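Long-range contacts in alkaline serine protease (Pseudoalteromonas sp., PDB 1Y9Z), which probably hydrolyses peptide bonds as a cold-adapted serine endopeptidase of the subtilisin family: residues A[66-71]-A[207-212]; A[175-180]-A[369-374]. All coordinates share one frame; numbering follows the deposited sequence.

Interaction 1: A[66-71]-A[207-212]; sequences GTHVAG and STVTVG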
# COMPACT_ATOMS: atom_id res chain seq x y z
N GLY A 66 -3.70 -0.16 10.66
CA GLY A 66 -4.78 0.78 10.46
C GLY A 66 -4.31 2.20 10.19
O GLY A 66 -4.99 2.97 9.50
N THR A 67 -3.16 2.55 10.75
CA THR A 67 -2.60 3.88 10.57
C THR A 67 -2.06 4.02 9.15
O THR A 67 -2.15 5.09 8.54
CB THR A 67 -1.50 4.14 11.62
OG1 THR A 67 -2.09 4.18 12.92
CG2 THR A 67 -0.79 5.46 11.35
N HIS A 68 -1.50 2.94 8.61
CA HIS A 68 -0.97 2.96 7.25
C HIS A 68 -2.15 3.10 6.29
O HIS A 68 -2.14 3.93 5.38
CB HIS A 68 -0.20 1.66 6.99
CG HIS A 68 0.66 1.70 5.76
ND1 HIS A 68 0.16 1.53 4.49
CD2 HIS A 68 2.00 1.91 5.62
CE1 HIS A 68 1.15 1.63 3.62
NE2 HIS A 68 2.27 1.86 4.27
N VAL A 69 -3.19 2.31 6.52
CA VAL A 69 -4.40 2.35 5.71
C VAL A 69 -5.02 3.76 5.76
O VAL A 69 -5.39 4.32 4.72
CB VAL A 69 -5.42 1.30 6.22
CG1 VAL A 69 -6.78 1.51 5.59
CG2 VAL A 69 -4.91 -0.10 5.90
N ALA A 70 -5.12 4.32 6.96
CA ALA A 70 -5.68 5.66 7.14
C ALA A 70 -4.87 6.71 6.40
O ALA A 70 -5.44 7.63 5.81
CB ALA A 70 -5.75 6.00 8.63
N GLY A 71 -3.55 6.58 6.43
CA GLY A 71 -2.70 7.53 5.73
C GLY A 71 -2.93 7.53 4.23
O GLY A 71 -2.86 8.57 3.58
N SER A 207 3.27 5.10 3.37
CA SER A 207 2.21 5.77 4.12
C SER A 207 2.63 5.98 5.57
O SER A 207 3.74 5.62 5.97
CB SER A 207 0.91 4.95 4.07
OG SER A 207 -0.17 5.69 4.62
N THR A 208 1.73 6.57 6.33
CA THR A 208 1.94 6.84 7.75
C THR A 208 1.89 5.56 8.57
O THR A 208 1.14 4.63 8.26
CB THR A 208 0.83 7.76 8.28
OG1 THR A 208 -0.44 7.22 7.89
CG2 THR A 208 0.97 9.17 7.72
N VAL A 209 2.71 5.49 9.62
CA VAL A 209 2.67 4.36 10.54
C VAL A 209 2.81 4.95 11.94
O VAL A 209 3.18 6.11 12.09
CB VAL A 209 3.82 3.34 10.30
CG1 VAL A 209 3.66 2.68 8.94
CG2 VAL A 209 5.17 4.02 10.44
N THR A 210 2.47 4.16 12.95
CA THR A 210 2.58 4.61 14.33
C THR A 210 3.95 5.26 14.52
O THR A 210 4.97 4.70 14.13
CB THR A 210 2.41 3.43 15.29
OG1 THR A 210 1.15 2.81 15.04
CG2 THR A 210 2.47 3.90 16.74
N VAL A 211 3.95 6.45 15.13
CA VAL A 211 5.18 7.20 15.34
C VAL A 211 6.35 6.37 15.85
O VAL A 211 6.24 5.67 16.86
CB VAL A 211 4.93 8.39 16.30
CG1 VAL A 211 6.25 9.09 16.63
CG2 VAL A 211 3.97 9.38 15.65
N GLY A 212 7.46 6.45 15.12
CA GLY A 212 8.67 5.74 15.49
C GLY A 212 8.80 4.29 15.06
O GLY A 212 9.86 3.70 15.23
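H68 swings its CG anti to the backbone N (chi1 -166°), while S207 likewise holds OG anti to its own N (chi1 -171°), and the two side chains meet with the CB of S207 lying over the imidazole face. That CB sits 3.3 Å from the H68 ring centroid and 8° off the ring normal, a CH-pi contact; V209 CG1 meets the ring at its edge, 3.8 Å from H68 CD2, and the ring also stacks with Y365. The hydroxyls of S207 and T208 bond to carbonyls of the helix, which the strand end flanks. S207 OG donates to H68 O (2.7 Å) in the carbonyl plane, on a lone pair. T208 OG1 donates to T67 O (2.8 Å) from above the carbonyl plane, opposite to the face taken by G71 N. G71 CA lies close to both hydroxyls, 3.1 Å from T208 OG1, and a CB there would clash with them. Cutting the imidazole back to an alanine here is likely to leave S207 CB and Y365 without their ring partner and E363 O without its NE2 donor. T67 turns its own OG1 to D34 N, and its CG2 packs on the backbone of V209, 3.7 Å from V209 C. Two hydroxyl-to-carbonyl bonds thus join helix 65-74 to strand 205-208, with T67 O gripped by two donors.

Interaction 2: A[175-180]-A[369-374]; sequences MSVAAV and SMATPH. With PMS (phenylmethanesulfonic acid), chain H.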
# COMPACT_ATOMS: atom_id res chain seq x y z
N MET A 175 -17.05 -4.83 -2.52
CA MET A 175 -16.10 -4.74 -3.63
C MET A 175 -14.80 -5.42 -3.21
O MET A 175 -14.18 -5.02 -2.22
CB MET A 175 -15.79 -3.28 -3.98
CG MET A 175 -16.95 -2.47 -4.52
SD MET A 175 -16.40 -0.84 -5.10
CE MET A 175 -15.84 -1.25 -6.75
N SER A 176 -14.40 -6.45 -3.94
CA SER A 176 -13.16 -7.16 -3.65
C SER A 176 -12.04 -6.46 -4.41
O SER A 176 -12.06 -6.39 -5.64
CB SER A 176 -13.26 -8.62 -4.09
OG SER A 176 -12.04 -9.29 -3.87
N VAL A 177 -11.05 -5.97 -3.67
CA VAL A 177 -9.94 -5.23 -4.25
C VAL A 177 -8.63 -5.99 -4.39
O VAL A 177 -8.14 -6.58 -3.42
CB VAL A 177 -9.66 -3.95 -3.42
CG1 VAL A 177 -8.52 -3.15 -4.04
CG2 VAL A 177 -10.92 -3.11 -3.35
N ALA A 178 -8.06 -5.95 -5.59
CA ALA A 178 -6.78 -6.60 -5.89
C ALA A 178 -5.66 -5.57 -5.88
O ALA A 178 -5.90 -4.36 -5.96
CB ALA A 178 -6.85 -7.27 -7.26
N ALA A 179 -4.42 -6.06 -5.80
CA ALA A 179 -3.25 -5.20 -5.77
C ALA A 179 -2.39 -5.31 -7.02
O ALA A 179 -2.19 -6.40 -7.55
CB ALA A 179 -2.39 -5.54 -4.55
N VAL A 180 -1.89 -4.16 -7.49
CA VAL A 180 -1.00 -4.11 -8.64
C VAL A 180 0.16 -3.21 -8.25
O VAL A 180 0.05 -2.44 -7.28
CB VAL A 180 -1.68 -3.54 -9.91
CG1 VAL A 180 -2.83 -4.43 -10.34
CG2 VAL A 180 -2.16 -2.12 -9.65
N SER A 369 -4.40 -4.99 1.24
CA SER A 369 -4.88 -4.12 2.31
C SER A 369 -4.44 -2.69 2.06
O SER A 369 -4.98 -1.77 2.66
CB SER A 369 -4.44 -4.85 3.54
OG SER A 369 -5.13 -5.83 4.13
N MET A 370 -3.45 -2.51 1.19
CA MET A 370 -2.93 -1.19 0.83
C MET A 370 -3.69 -0.68 -0.40
O MET A 370 -3.90 0.53 -0.55
CB MET A 370 -1.43 -1.26 0.52
CG MET A 370 -0.50 -1.23 1.74
SD MET A 370 -0.72 -2.58 2.93
CE MET A 370 -1.79 -1.79 4.12
N ALA A 371 -4.08 -1.59 -1.27
CA ALA A 371 -4.83 -1.22 -2.47
C ALA A 371 -6.24 -0.79 -2.07
O ALA A 371 -6.80 0.17 -2.62
CB ALA A 371 -4.90 -2.41 -3.43
N THR A 372 -6.80 -1.49 -1.09
CA THR A 372 -8.15 -1.21 -0.61
C THR A 372 -8.41 0.26 -0.25
O THR A 372 -9.38 0.84 -0.73
CB THR A 372 -8.50 -2.15 0.57
OG1 THR A 372 -8.48 -3.50 0.10
CG2 THR A 372 -9.88 -1.84 1.12
N PRO A 373 -7.57 0.88 0.60
CA PRO A 373 -7.81 2.28 0.94
C PRO A 373 -7.70 3.24 -0.25
O PRO A 373 -8.27 4.33 -0.22
CB PRO A 373 -6.78 2.56 2.04
CG PRO A 373 -5.69 1.57 1.77
CD PRO A 373 -6.47 0.33 1.41
N HIS A 374 -6.96 2.84 -1.28
CA HIS A 374 -6.87 3.70 -2.46
C HIS A 374 -8.25 3.69 -3.10
O HIS A 374 -8.77 4.72 -3.52
CB HIS A 374 -5.85 3.16 -3.48
CG HIS A 374 -4.42 3.48 -3.15
ND1 HIS A 374 -3.63 2.64 -2.39
CD2 HIS A 374 -3.64 4.53 -3.49
CE1 HIS A 374 -2.42 3.16 -2.28
NE2 HIS A 374 -2.40 4.31 -2.94
C PMS H . -4.15 -8.20 5.34
S PMS H . -5.07 -7.40 4.00
C1 PMS H . -5.02 -8.53 6.58
C2 PMS H . -5.66 -9.82 6.63
C3 PMS H . -6.47 -10.18 7.76
C4 PMS H . -6.62 -9.19 8.81
C5 PMS H . -5.99 -7.92 8.77
C6 PMS H . -5.18 -7.53 7.66
O2S PMS H . -6.41 -7.99 3.97
O1S PMS H . -4.40 -7.63 2.74
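V177 and A371 pack with no hydrogen bond between their segments, in a helix whose S369 is covalently sulfonylated: the join between strand and helix is made by small side chains and one strand carbonyl. This is the core of the subtilisin-like alpha/beta domain, where strand 174-180 of the largely parallel sheet lies against helix 368-385, the helix of the subtilase GTSMATPH sequence. The axes of the short segments approach to 6.9 Å with 114° between their directions, a close approach matched by the small residues at the interface. The methyl of A371 is the central group. V177 sets CG1 anti to its backbone N (chi1 -179°), which brings this branch to 3.7 Å from A371 CB. On the strand's next residues, A178 O lies 3.3 Å from the same methyl, and A179 CB meets it at 4.2 Å. T372 adds its OG1 against V177 CB at 3.7 Å; this same oxygen bonds to T368 O, one turn back in its own helix. A156 of strand 152-156 touches both T372 and S369, placing the neighbouring strand beside the same helix end. Within the helix, P373 lacks an N-H and the chain is kinked there, while H374 ND1 donates to M370 O (2.8 Å), its partner lying near the imidazole plane. S369 faces away from the strand, toward the ligand pocket that also includes H65, consistent with its being the nucleophile of a subtilase; the group on it is also hydrogen-bonded to T368 OG1. With S369 OG anti to its carbonyl carbon, the oxygen points into that pocket and is bonded to the sulfur of the phenylmethanesulfonyl group, OG to S 1.6 Å.

Overall arrangement
Both interactions are buried in the subtilisin-like domain, and they touch each other: V69 of helix 65-74 packs on P373, S369 and M370 of helix 368-385, and the H68 ring also meets M370. Two helices that pack together thus reach different partners, the short strand 205-208 in interaction 1 and sheet strand 174-180 in interaction 2. Their chemistry contrasts. The first combines hydroxyl-to-carbonyl hydrogen bonds with a ring contact and runs out to partly exposed T210; the second is mainly apolar packing around the A371 methyl, with no hydrogen bond across it. Strand 205-208 also pairs with strand 362-365, which shortly precedes helix 368-385, giving the two contacts a further connection.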